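Local coordinates for protein acireductone dioxygenase (Bacillus anthracis, PDB 4QGL) that probably catalyses the metal-dependent reaction of acireductone with oxygen in methionine salvage, the products depending on whether iron or nickel is bound, at residues 48-53 with 157-162; 39-44 with 61-66; 30-35 with 141-146. All coordinates share one frame; numbering follows the deposited sequence.

Interaction 1. Residues 48-53 with 157-162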
ATOM      1  N   GLU A  48      14.037   4.435   6.149  1.00 32.24           N
ATOM      2  CA  GLU A  48      14.629   3.125   5.979  1.00 32.52           C
ATOM      3  C   GLU A  48      14.952   2.495   7.329  1.00 32.26           C
ATOM      4  O   GLU A  48      16.057   2.032   7.573  1.00 32.50           O
ATOM      5  CB  GLU A  48      15.887   3.208   5.104  1.00 33.76           C
ATOM      6  CG  GLU A  48      15.644   3.258   3.597  1.00 34.08           C
ATOM      7  CD  GLU A  48      14.387   2.517   3.140  1.00 34.26           C
ATOM      8  OE1 GLU A  48      14.324   1.277   3.246  1.00 35.53           O
ATOM      9  OE2 GLU A  48      13.435   3.179   2.676  1.00 34.43           O
ATOM     10  N   ASN A  49      13.960   2.477   8.202  1.00 31.38           N
ATOM     11  CA  ASN A  49      14.127   1.915   9.510  1.00 31.46           C
ATOM     12  C   ASN A  49      13.162   0.769   9.595  1.00 30.54           C
ATOM     13  O   ASN A  49      11.950   0.964   9.494  1.00 30.04           O
ATOM     14  CB  ASN A  49      13.810   2.979  10.549  1.00 31.88           C
ATOM     15  CG  ASN A  49      14.181   2.560  11.951  1.00 32.83           C
ATOM     16  OD1 ASN A  49      14.146   1.389  12.289  1.00 33.45           O
ATOM     17  ND2 ASN A  49      14.519   3.526  12.782  1.00 33.46           N
ATOM     18  N   TYR A  50      13.698  -0.429   9.760  1.00 30.26           N
ATOM     19  CA  TYR A  50      12.894  -1.649   9.681  1.00 29.49           C
ATOM     20  C   TYR A  50      12.796  -2.412  10.999  1.00 30.05           C
ATOM     21  O   TYR A  50      11.961  -3.289  11.118  1.00 30.49           O
ATOM     22  CB  TYR A  50      13.425  -2.578   8.570  1.00 29.07           C
ATOM     23  CG  TYR A  50      13.236  -2.015   7.171  1.00 28.14           C
ATOM     24  CD1 TYR A  50      12.061  -2.246   6.462  1.00 27.22           C
ATOM     25  CD2 TYR A  50      14.216  -1.221   6.575  1.00 28.10           C
ATOM     26  CE1 TYR A  50      11.871  -1.712   5.206  1.00 26.56           C
ATOM     27  CE2 TYR A  50      14.034  -0.695   5.317  1.00 27.48           C
ATOM     28  CZ  TYR A  50      12.857  -0.947   4.635  1.00 26.71           C
ATOM     29  OH  TYR A  50      12.647  -0.426   3.390  1.00 26.10           O
ATOM     30  N   SER A  51      13.661  -2.135  11.966  1.00 30.33           N
ATOM     31  CA  SER A  51      13.499  -2.716  13.296  1.00 30.73           C
ATOM     32  C   SER A  51      12.926  -1.642  14.184  1.00 30.42           C
ATOM     33  O   SER A  51      13.655  -0.848  14.799  1.00 30.77           O
ATOM     34  CB  SER A  51      14.818  -3.186  13.863  1.00 31.74           C
ATOM     35  OG  SER A  51      15.769  -2.176  13.695  1.00 31.88           O
ATOM     36  N   LEU A  52      11.606  -1.655  14.244  1.00 29.65           N
ATOM     37  CA  LEU A  52      10.835  -0.565  14.774  1.00 29.26           C
ATOM     38  C   LEU A  52      10.464  -0.837  16.207  1.00 30.04           C
ATOM     39  O   LEU A  52       9.958  -1.914  16.533  1.00 30.32           O
ATOM     40  CB  LEU A  52       9.583  -0.386  13.911  1.00 28.27           C
ATOM     41  CG  LEU A  52       9.922   0.126  12.517  1.00 27.41           C
ATOM     42  CD1 LEU A  52       8.732   0.222  11.606  1.00 26.58           C
ATOM     43  CD2 LEU A  52      10.571   1.493  12.657  1.00 27.59           C
ATOM     44  N   THR A  53      10.712   0.148  17.068  1.00 30.44           N
ATOM     45  CA  THR A  53      10.267   0.055  18.462  1.00 31.31           C
ATOM     46  C   THR A  53       8.798   0.432  18.548  1.00 31.05           C
ATOM     47  O   THR A  53       8.224   0.928  17.570  1.00 30.00           O
ATOM     48  CB  THR A  53      11.147   0.879  19.452  1.00 32.10           C
ATOM     49  OG1 THR A  53      11.032   2.306  19.236  1.00 31.58           O
ATOM     50  CG2 THR A  53      12.613   0.421  19.336  1.00 32.44           C
ATOM     51  N   GLN A 157      11.571  -5.740   1.353  1.00 22.83           N
ATOM     52  CA  GLN A 157      11.333  -5.056   2.610  1.00 22.56           C
ATOM     53  C   GLN A 157      10.335  -3.912   2.445  1.00 21.72           C
ATOM     54  O   GLN A 157      10.387  -3.156   1.481  1.00 21.52           O
ATOM     55  CB  GLN A 157      12.633  -4.531   3.184  1.00 23.05           C
ATOM     56  CG  GLN A 157      13.252  -3.492   2.292  1.00 22.96           C
ATOM     57  CD  GLN A 157      14.636  -3.145   2.720  1.00 23.62           C
ATOM     58  OE1 GLN A 157      15.104  -3.626   3.739  1.00 24.11           O
ATOM     59  NE2 GLN A 157      15.311  -2.309   1.933  1.00 23.73           N
ATOM     60  N   VAL A 158       9.422  -3.797   3.391  1.00 21.39           N
ATOM     61  CA  VAL A 158       8.488  -2.694   3.370  1.00 20.88           C
ATOM     62  C   VAL A 158       8.103  -2.299   4.788  1.00 21.07           C
ATOM     63  O   VAL A 158       7.984  -3.152   5.690  1.00 21.43           O
ATOM     64  CB  VAL A 158       7.259  -3.048   2.491  1.00 20.41           C
ATOM     65  CG1 VAL A 158       6.256  -3.915   3.217  1.00 20.48           C
ATOM     66  CG2 VAL A 158       6.575  -1.803   2.009  1.00 20.07           C
ATOM     67  N   VAL A 159       7.934  -0.995   4.989  1.00 20.94           N
ATOM     68  CA  VAL A 159       7.241  -0.451   6.183  1.00 21.09           C
ATOM     69  C   VAL A 159       6.009   0.315   5.742  1.00 20.75           C
ATOM     70  O   VAL A 159       6.101   1.115   4.836  1.00 20.49           O
ATOM     71  CB  VAL A 159       8.125   0.481   7.010  1.00 21.48           C
ATOM     72  CG1 VAL A 159       7.341   1.055   8.165  1.00 21.70           C
ATOM     73  CG2 VAL A 159       9.302  -0.253   7.591  1.00 22.01           C
ATOM     74  N   ALA A 160       4.872   0.058   6.403  1.00 20.89           N
ATOM     75  CA  ALA A 160       3.556   0.619   6.043  1.00 20.73           C
ATOM     76  C   ALA A 160       2.659   0.905   7.234  1.00 21.22           C
ATOM     77  O   ALA A 160       2.722   0.262   8.268  1.00 21.64           O
ATOM     78  CB  ALA A 160       2.820  -0.353   5.120  1.00 20.44           C
ATOM     79  N   ILE A 161       1.770   1.840   7.017  1.00 21.44           N
ATOM     80  CA  ILE A 161       0.665   2.057   7.903  1.00 22.20           C
ATOM     81  C   ILE A 161      -0.558   1.391   7.286  1.00 22.58           C
ATOM     82  O   ILE A 161      -0.832   1.590   6.128  1.00 22.30           O
ATOM     83  CB  ILE A 161       0.381   3.556   8.096  1.00 22.30           C
ATOM     84  CG1 ILE A 161       1.627   4.264   8.598  1.00 22.40           C
ATOM     85  CG2 ILE A 161      -0.725   3.721   9.100  1.00 22.88           C
ATOM     86  CD1 ILE A 161       1.510   5.777   8.600  1.00 22.62           C
ATOM     87  N   ARG A 162      -1.294   0.603   8.056  1.00 23.66           N
ATOM     88  CA  ARG A 162      -2.511   0.032   7.572  1.00 24.33           C
ATOM     89  C   ARG A 162      -3.671   0.735   8.222  1.00 25.68           C
ATOM     90  O   ARG A 162      -3.715   0.881   9.453  1.00 26.30           O
ATOM     91  CB  ARG A 162      -2.580  -1.426   7.932  1.00 24.63           C
ATOM     92  CG  ARG A 162      -1.257  -2.129   7.799  1.00 24.39           C
ATOM     93  CD  ARG A 162      -1.133  -3.074   8.960  1.00 25.15           C
ATOM     94  NE  ARG A 162      -1.636  -4.398   8.625  1.00 25.29           N
ATOM     95  CZ  ARG A 162      -1.941  -5.326   9.522  1.00 25.98           C
ATOM     96  NH1 ARG A 162      -2.384  -6.495   9.114  1.00 26.18           N
ATOM     97  NH2 ARG A 162      -1.809  -5.091  10.821  1.00 26.60           N
TER

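Interaction 2. Residues 39-44 with 61-66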
ATOM      1  N   ILE A  39       6.195  13.038   2.512  1.00 25.47           N
ATOM      2  CA  ILE A  39       7.064  12.057   3.188  1.00 25.07           C
ATOM      3  C   ILE A  39       8.300  12.764   3.731  1.00 25.69           C
ATOM      4  O   ILE A  39       8.901  12.286   4.670  1.00 25.63           O
ATOM      5  CB  ILE A  39       7.345  10.812   2.273  1.00 24.43           C
ATOM      6  CG1 ILE A  39       8.066   9.684   3.017  1.00 24.15           C
ATOM      7  CG2 ILE A  39       8.094  11.161   1.001  1.00 24.62           C
ATOM      8  CD1 ILE A  39       7.116   8.781   3.769  1.00 23.77           C
ATOM      9  N   SER A  40       8.630  13.932   3.178  1.00 26.46           N
ATOM     10  CA  SER A  40       9.725  14.786   3.703  1.00 27.38           C
ATOM     11  C   SER A  40       9.530  15.232   5.157  1.00 27.95           C
ATOM     12  O   SER A  40      10.463  15.650   5.804  1.00 28.39           O
ATOM     13  CB  SER A  40       9.918  16.044   2.846  1.00 28.01           C
ATOM     14  OG  SER A  40       8.813  16.923   2.931  1.00 28.24           O
ATOM     15  N   LYS A  41       8.300  15.159   5.646  1.00 28.21           N
ATOM     16  CA  LYS A  41       8.025  15.331   7.078  1.00 28.94           C
ATOM     17  C   LYS A  41       8.625  14.283   7.986  1.00 28.97           C
ATOM     18  O   LYS A  41       8.836  14.542   9.143  1.00 29.72           O
ATOM     19  CB  LYS A  41       6.529  15.257   7.347  1.00 28.88           C
ATOM     20  CG  LYS A  41       5.807  16.568   7.215  1.00 29.53           C
ATOM     21  CD  LYS A  41       4.383  16.278   6.794  1.00 29.32           C
ATOM     22  CE  LYS A  41       3.704  15.382   7.817  1.00 29.13           C
ATOM     23  NZ  LYS A  41       2.230  15.426   7.609  1.00 29.24           N
ATOM     24  N   LEU A  42       8.795  13.076   7.496  1.00 28.66           N
ATOM     25  CA  LEU A  42       9.252  11.997   8.331  1.00 28.71           C
ATOM     26  C   LEU A  42      10.644  12.329   8.802  1.00 29.52           C
ATOM     27  O   LEU A  42      11.493  12.702   8.011  1.00 29.70           O
ATOM     28  CB  LEU A  42       9.249  10.671   7.553  1.00 28.13           C
ATOM     29  CG  LEU A  42       9.427   9.373   8.362  1.00 28.05           C
ATOM     30  CD1 LEU A  42       8.155   8.995   9.102  1.00 27.82           C
ATOM     31  CD2 LEU A  42       9.865   8.218   7.470  1.00 27.64           C
ATOM     32  N   PRO A  43      10.878  12.217  10.109  1.00 30.42           N
ATOM     33  CA  PRO A  43      12.214  12.347  10.672  1.00 31.38           C
ATOM     34  C   PRO A  43      13.196  11.311  10.137  1.00 31.59           C
ATOM     35  O   PRO A  43      12.846  10.154   9.969  1.00 31.05           O
ATOM     36  CB  PRO A  43      12.015  12.133  12.171  1.00 31.68           C
ATOM     37  CG  PRO A  43      10.565  12.231  12.427  1.00 31.45           C
ATOM     38  CD  PRO A  43       9.829  12.328  11.131  1.00 30.71           C
ATOM     39  N   PRO A  44      14.430  11.731   9.902  1.00 32.88           N
ATOM     40  CA  PRO A  44      15.394  10.858   9.243  1.00 33.49           C
ATOM     41  C   PRO A  44      15.734   9.563   9.978  1.00 33.75           C
ATOM     42  O   PRO A  44      15.982   8.546   9.307  1.00 33.66           O
ATOM     43  CB  PRO A  44      16.623  11.764   9.086  1.00 34.33           C
ATOM     44  CG  PRO A  44      16.029  13.127   8.918  1.00 34.24           C
ATOM     45  CD  PRO A  44      14.882  13.136   9.897  1.00 33.86           C
ATOM     46  N   LEU A  61       2.817   7.221  13.321  1.00 26.48           N
ATOM     47  CA  LEU A  61       1.398   7.611  13.417  1.00 26.51           C
ATOM     48  C   LEU A  61       1.131   9.037  13.930  1.00 26.99           C
ATOM     49  O   LEU A  61       0.121   9.641  13.603  1.00 27.19           O
ATOM     50  CB  LEU A  61       0.654   6.625  14.306  1.00 26.90           C
ATOM     51  CG  LEU A  61       0.587   5.195  13.767  1.00 26.37           C
ATOM     52  CD1 LEU A  61      -0.077   4.319  14.819  1.00 27.00           C
ATOM     53  CD2 LEU A  61      -0.144   5.141  12.430  1.00 25.70           C
ATOM     54  N   ALA A  62       2.014   9.589  14.736  1.00 27.25           N
ATOM     55  CA  ALA A  62       1.869  10.980  15.086  1.00 27.71           C
ATOM     56  C   ALA A  62       2.147  11.947  13.946  1.00 27.17           C
ATOM     57  O   ALA A  62       1.476  12.960  13.831  1.00 27.63           O
ATOM     58  CB  ALA A  62       2.752  11.317  16.280  1.00 28.45           C
ATOM     59  N   VAL A  63       3.145  11.670  13.129  1.00 26.36           N
ATOM     60  CA  VAL A  63       3.535  12.585  12.061  1.00 26.02           C
ATOM     61  C   VAL A  63       2.477  12.688  10.965  1.00 25.55           C
ATOM     62  O   VAL A  63       2.227  13.771  10.474  1.00 25.85           O
ATOM     63  CB  VAL A  63       4.892  12.189  11.463  1.00 25.60           C
ATOM     64  CG1 VAL A  63       5.331  13.141  10.378  1.00 25.59           C
ATOM     65  CG2 VAL A  63       5.964  12.204  12.523  1.00 26.11           C
ATOM     66  N   PHE A  64       1.862  11.568  10.569  1.00 24.91           N
ATOM     67  CA  PHE A  64       0.816  11.599   9.536  1.00 24.58           C
ATOM     68  C   PHE A  64      -0.589  11.581  10.090  1.00 25.05           C
ATOM     69  O   PHE A  64      -1.527  11.346   9.356  1.00 24.86           O
ATOM     70  CB  PHE A  64       1.008  10.469   8.545  1.00 23.74           C
ATOM     71  CG  PHE A  64       2.319  10.539   7.846  1.00 23.35           C
ATOM     72  CD1 PHE A  64       2.496  11.376   6.755  1.00 23.33           C
ATOM     73  CD2 PHE A  64       3.396   9.799   8.311  1.00 23.16           C
ATOM     74  CE1 PHE A  64       3.724  11.469   6.142  1.00 23.15           C
ATOM     75  CE2 PHE A  64       4.623   9.876   7.690  1.00 22.98           C
ATOM     76  CZ  PHE A  64       4.788  10.711   6.609  1.00 22.98           C
ATOM     77  N   SER A  65      -0.743  11.959  11.357  1.00 25.76           N
ATOM     78  CA  SER A  65      -2.065  11.950  11.991  1.00 26.45           C
ATOM     79  C   SER A  65      -3.118  12.790  11.282  1.00 26.84           C
ATOM     80  O   SER A  65      -4.284  12.419  11.263  1.00 27.11           O
ATOM     81  CB  SER A  65      -1.982  12.354  13.460  1.00 27.30           C
ATOM     82  OG  SER A  65      -1.584  13.704  13.610  1.00 27.79           O
ATOM     83  N   LYS A  66      -2.727  13.928  10.730  1.00 27.11           N
ATOM     84  CA  LYS A  66      -3.665  14.769   9.980  1.00 27.66           C
ATOM     85  C   LYS A  66      -4.104  14.068   8.695  1.00 27.10           C
ATOM     86  O   LYS A  66      -5.285  13.977   8.381  1.00 27.49           O
ATOM     87  CB  LYS A  66      -3.017  16.122   9.666  1.00 28.05           C
ATOM     88  CG  LYS A  66      -3.803  17.012   8.737  1.00 28.61           C
ATOM     89  CD  LYS A  66      -5.185  17.317   9.266  1.00 29.58           C
ATOM     90  CE  LYS A  66      -5.807  18.452   8.464  1.00 30.40           C
ATOM     91  NZ  LYS A  66      -7.282  18.427   8.598  1.00 31.20           N
TER

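Interaction 3. Residues 30-35 with 141-146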
ATOM      1  N   GLU A  30     -10.254   3.224 -12.266  1.00 27.58           N
ATOM      2  CA  GLU A  30     -10.395   1.853 -11.706  1.00 26.94           C
ATOM      3  C   GLU A  30     -10.954   1.787 -10.290  1.00 26.52           C
ATOM      4  O   GLU A  30     -11.074   0.719  -9.732  1.00 26.00           O
ATOM      5  CB  GLU A  30      -9.074   1.101 -11.723  1.00 26.24           C
ATOM      6  CG  GLU A  30      -8.392   0.996 -13.090  1.00 26.63           C
ATOM      7  CD  GLU A  30      -9.234   0.350 -14.192  1.00 27.35           C
ATOM      8  OE1 GLU A  30     -10.210  -0.340 -13.855  1.00 27.58           O
ATOM      9  OE2 GLU A  30      -8.923   0.552 -15.395  1.00 27.80           O
ATOM     10  N   GLY A  31     -11.282   2.933  -9.712  1.00 26.76           N
ATOM     11  CA  GLY A  31     -11.823   3.006  -8.359  1.00 26.62           C
ATOM     12  C   GLY A  31     -10.748   2.998  -7.301  1.00 25.78           C
ATOM     13  O   GLY A  31     -11.057   2.942  -6.150  1.00 25.71           O
ATOM     14  N   VAL A  32      -9.476   3.071  -7.686  1.00 25.25           N
ATOM     15  CA  VAL A  32      -8.365   2.994  -6.724  1.00 24.58           C
ATOM     16  C   VAL A  32      -7.964   4.409  -6.242  1.00 24.83           C
ATOM     17  O   VAL A  32      -7.434   5.223  -6.993  1.00 24.95           O
ATOM     18  CB  VAL A  32      -7.146   2.224  -7.330  1.00 23.92           C
ATOM     19  CG1 VAL A  32      -6.053   1.956  -6.300  1.00 23.27           C
ATOM     20  CG2 VAL A  32      -7.605   0.914  -7.899  1.00 23.90           C
ATOM     21  N   LEU A  33      -8.236   4.705  -4.980  1.00 25.07           N
ATOM     22  CA  LEU A  33      -7.842   5.996  -4.432  1.00 25.43           C
ATOM     23  C   LEU A  33      -6.353   6.060  -4.331  1.00 25.02           C
ATOM     24  O   LEU A  33      -5.716   5.129  -3.864  1.00 24.47           O
ATOM     25  CB  LEU A  33      -8.428   6.225  -3.046  1.00 25.69           C
ATOM     26  CG  LEU A  33      -8.141   7.611  -2.389  1.00 26.06           C
ATOM     27  CD1 LEU A  33      -8.489   8.782  -3.316  1.00 26.75           C
ATOM     28  CD2 LEU A  33      -8.895   7.770  -1.068  1.00 26.44           C
ATOM     29  N   TYR A  34      -5.793   7.152  -4.787  1.00 25.60           N
ATOM     30  CA  TYR A  34      -4.389   7.349  -4.650  1.00 25.64           C
ATOM     31  C   TYR A  34      -4.128   8.741  -4.074  1.00 26.34           C
ATOM     32  O   TYR A  34      -4.802   9.703  -4.420  1.00 27.23           O
ATOM     33  CB  TYR A  34      -3.691   7.115  -5.986  1.00 25.71           C
ATOM     34  CG  TYR A  34      -2.225   7.401  -5.916  1.00 25.77           C
ATOM     35  CD1 TYR A  34      -1.437   6.873  -4.894  1.00 25.33           C
ATOM     36  CD2 TYR A  34      -1.614   8.220  -6.860  1.00 26.44           C
ATOM     37  CE1 TYR A  34      -0.086   7.170  -4.796  1.00 25.43           C
ATOM     38  CE2 TYR A  34      -0.250   8.512  -6.794  1.00 26.47           C
ATOM     39  CZ  TYR A  34       0.514   7.992  -5.759  1.00 25.97           C
ATOM     40  OH  TYR A  34       1.861   8.296  -5.706  1.00 26.07           O
ATOM     41  N   GLU A  35      -3.199   8.838  -3.137  1.00 26.32           N
ATOM     42  CA  GLU A  35      -2.847  10.118  -2.551  1.00 26.97           C
ATOM     43  C   GLU A  35      -1.368  10.107  -2.376  1.00 26.73           C
ATOM     44  O   GLU A  35      -0.779   9.040  -2.151  1.00 26.11           O
ATOM     45  CB  GLU A  35      -3.482  10.281  -1.189  1.00 27.33           C
ATOM     46  CG  GLU A  35      -5.003  10.319  -1.188  1.00 28.02           C
ATOM     47  CD  GLU A  35      -5.565  10.649   0.193  1.00 28.62           C
ATOM     48  OE1 GLU A  35      -6.814  10.612   0.381  1.00 29.18           O
ATOM     49  OE2 GLU A  35      -4.753  10.949   1.113  1.00 28.80           O
ATOM     50  N   SER A 141      -5.738   3.031  -1.827  1.00 21.73           N
ATOM     51  CA  SER A 141      -6.859   2.252  -1.307  1.00 22.15           C
ATOM     52  C   SER A 141      -7.425   1.350  -2.373  1.00 22.39           C
ATOM     53  O   SER A 141      -7.867   1.789  -3.436  1.00 22.64           O
ATOM     54  CB  SER A 141      -8.004   3.079  -0.700  1.00 22.80           C
ATOM     55  OG  SER A 141      -9.098   2.203  -0.370  1.00 23.13           O
ATOM     56  N   VAL A 142      -7.430   0.077  -2.025  1.00 22.51           N
ATOM     57  CA  VAL A 142      -7.823  -0.931  -2.897  1.00 22.78           C
ATOM     58  C   VAL A 142      -9.246  -1.290  -2.534  1.00 23.68           C
ATOM     59  O   VAL A 142      -9.492  -1.816  -1.447  1.00 23.98           O
ATOM     60  CB  VAL A 142      -6.896  -2.137  -2.734  1.00 22.41           C
ATOM     61  CG1 VAL A 142      -7.471  -3.355  -3.450  1.00 22.57           C
ATOM     62  CG2 VAL A 142      -5.495  -1.809  -3.244  1.00 21.91           C
ATOM     63  N   PRO A 143     -10.187  -1.039  -3.460  1.00 24.42           N
ATOM     64  CA  PRO A 143     -11.625  -1.147  -3.207  1.00 25.27           C
ATOM     65  C   PRO A 143     -12.138  -2.547  -2.848  1.00 25.59           C
ATOM     66  O   PRO A 143     -11.575  -3.581  -3.226  1.00 25.20           O
ATOM     67  CB  PRO A 143     -12.278  -0.677  -4.513  1.00 25.66           C
ATOM     68  CG  PRO A 143     -11.222  -0.735  -5.546  1.00 25.16           C
ATOM     69  CD  PRO A 143      -9.876  -0.796  -4.882  1.00 24.40           C
ATOM     70  N   GLU A 144     -13.245  -2.527  -2.116  1.00 26.41           N
ATOM     71  CA  GLU A 144     -13.885  -3.726  -1.697  1.00 26.88           C
ATOM     72  C   GLU A 144     -14.278  -4.484  -2.954  1.00 26.89           C
ATOM     73  O   GLU A 144     -14.619  -3.883  -3.970  1.00 27.20           O
ATOM     74  CB  GLU A 144     -15.092  -3.411  -0.778  1.00 27.94           C
ATOM     75  CG  GLU A 144     -16.326  -2.851  -1.462  1.00 28.86           C
ATOM     76  CD  GLU A 144     -17.498  -2.682  -0.481  1.00 30.09           C
ATOM     77  OE1 GLU A 144     -17.316  -2.873   0.739  1.00 30.30           O
ATOM     78  OE2 GLU A 144     -18.625  -2.367  -0.920  1.00 31.07           O
ATOM     79  N   ASN A 145     -14.170  -5.812  -2.869  1.00 26.71           N
ATOM     80  CA  ASN A 145     -14.530  -6.792  -3.928  1.00 26.66           C
ATOM     81  C   ASN A 145     -13.581  -6.889  -5.118  1.00 25.55           C
ATOM     82  O   ASN A 145     -13.781  -7.737  -5.978  1.00 25.74           O
ATOM     83  CB  ASN A 145     -15.972  -6.625  -4.403  1.00 27.82           C
ATOM     84  CG  ASN A 145     -16.947  -6.609  -3.254  1.00 28.92           C
ATOM     85  OD1 ASN A 145     -16.710  -7.249  -2.213  1.00 29.20           O
ATOM     86  ND2 ASN A 145     -18.025  -5.815  -3.393  1.00 29.84           N
ATOM     87  N   ALA A 146     -12.538  -6.073  -5.145  1.00 24.41           N
ATOM     88  CA  ALA A 146     -11.581  -6.140  -6.232  1.00 23.59           C
ATOM     89  C   ALA A 146     -10.573  -7.258  -5.992  1.00 22.90           C
ATOM     90  O   ALA A 146      -9.868  -7.277  -4.999  1.00 22.52           O
ATOM     91  CB  ALA A 146     -10.862  -4.822  -6.404  1.00 23.17           C
TER
HETATM   92  O   HOH W   1     -10.815   2.529  -2.932  1.00 25.90           O

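Interaction 1. Residues 48-53 with 157-162
Tyr50 turns its ring back beside its own backbone N (chi1 -67°), while Gln157 sets CG between backbone N and carbonyl carbon (chi1 64°) and then runs out extended, so that its amide slides over one face of that ring. Ring and amide planes lie 8° apart, a true amide-on-aromatic stack. It is offset toward the hydroxyl end: Gln157 CD sits 3.4 Å from Tyr50 CZ, and OE1 lies 3.5 Å above the plane near the ring's rim. Gln157 CB lies nearer the CE1 side of the ring, 3.6 Å from Tyr50 CE1. A glutamine suits this place because its flat amide can lie on an aromatic face while its methylenes pack against the same ring.

Further along, Val159 takes over. Its CG2 meets Tyr50 CD1 at 3.6 Å and its CG1 meets Leu52 CD1 tip to tip at 3.8 Å, a branched residue thus serving two partners at once. Val159 also packs on Val82, Ser84 and Val114. The 48-53 loop thus meets, through Tyr50 and Leu52, the start of strand 158-164 of the cupin barrel, beside strand 79-85. Val158 points its side chain away from the loop, as strand alternation demands.

No hydrogen bond joins the two segments; the polar ties of the loop run elsewhere, Tyr50 O to Ser84 OG and Asn49 ND2 to His45 O. The contact therefore rests on shape and dispersion, with the amide stack adding a polar group that lies flat on a polarisable ring.

Interaction 2. Residues 39-44 with 61-66
Lys41 ends a short 3-10 turn, residues 39-41, facing Val63 at the end of helix 54-63. The turn is closed by Leu42 N donating to Ile39 O at 2.9 Å, after which the chain extends into the Pro43-Pro44 pair. Between the segments the backbones come nearest at Leu42 and Val63, whose CA atoms are 6.9 Å apart. Phe64 breaks the helical path (phi -99°, psi 21°) and at once becomes the N-cap residue of helix 65-75. Ser65 OG bonds back across this break to Ala62 O, 3.2 Å away.

Val63 divides its two methyls between the turn and the proline after it. CG1 packs on the aliphatic part of Lys41, 3.8 Å from CE, and CG2 rests 4.1 Å from Pro43 CD; in both pairs the side chains run alongside one another, pointing opposite ways. A beta-branched residue thus touches a lysine stem with one methyl and a rigid proline ring with the other. The lysine chain bends at chi3 (59°), bringing NZ to Val63 O in a weak hydrogen bond of 3.3 Å. Its stronger partner is Glu67, with which it forms a salt bridge, and its charge would suit the carbonyl end of helix 54-63.

Two consecutive helices, joined through one non-helical residue, pack against the cupin barrel. From that joint Phe64 sends its ring inward, to meet the ring of Phe112 on strand 109-113. Leu42 CD1 comes at the edge of the phenyl ring, near its plane, 3.9 Å from CE2. Ile39 CD1 approaches obliquely, 4.1 Å from CZ. Leu42 also touches Asn47 and Val114, both in loops.

Interaction 3. Residues 30-35 with 141-146
Pro143 lays its ring against the short link between helix 20-29 and strand 33-36, with CG 3.7 Å from Gly31 O and CD 4.1 Å from Val32 CG2. Just beyond, strand 33-36 joins strand 138-142 as the outermost strand of one cupin sheet, running antiparallel to it. Gly31 makes the transition from helix to strand: its positive phi of 84° ends the helix in a Schellman motif, a conformation glycine adopts easily. Val32 brings CG1 close to Ser141 O and packs on Leu27, a buried place suited to a compact branched chain.

Leu33 and Ser141 form a hydrogen-bonded pair with their CB atoms on the same face of the sheet, where both touch Arg75. The pair is uneven: Ser141 N reaches Leu33 O at 2.9 Å with an N-H...O angle of 161°, but the return bond from Leu33 N to Ser141 O is weak, 3.3 Å and bent.

After Pro143 the chain makes a type II turn to Ala146, with Asn145 at positive phi. This turn reaches the metal site: Asn145 bonds backbone to backbone with His105, and Ala146 O accepts from ND1 of the cadmium ligand His148. Ser141 OG, already bonded to Tyr77 OH, donates to a water 3.1 Å away, which in turn donates to Ser141 O at 3.1 Å and to Gly31 O at 3.3 Å.

Interactions 1 and 3 both reach the same five-stranded sheet but lie on opposite sides of the chain's centre, their own centres about 23 Å apart and their nearest atoms about 9 Å. Both segments of interaction 2 fall in the sequence between those of interaction 3, and it lies beside interaction 1, about 13 Å between centres; there Leu61 CD2 packs 3.7 Å from Ile161 CG2, joining helix 54-63 to strand 158-164. The metal-binding pocket is approached most closely from 141-146, where the side chain of Ser141 is about 6 Å from that of the cadmium ligand Glu109. The side chain of Val158 in interaction 1 is about 10 Å from that of the same glutamate, whereas interaction 2 lies away from the annotated metal ligands.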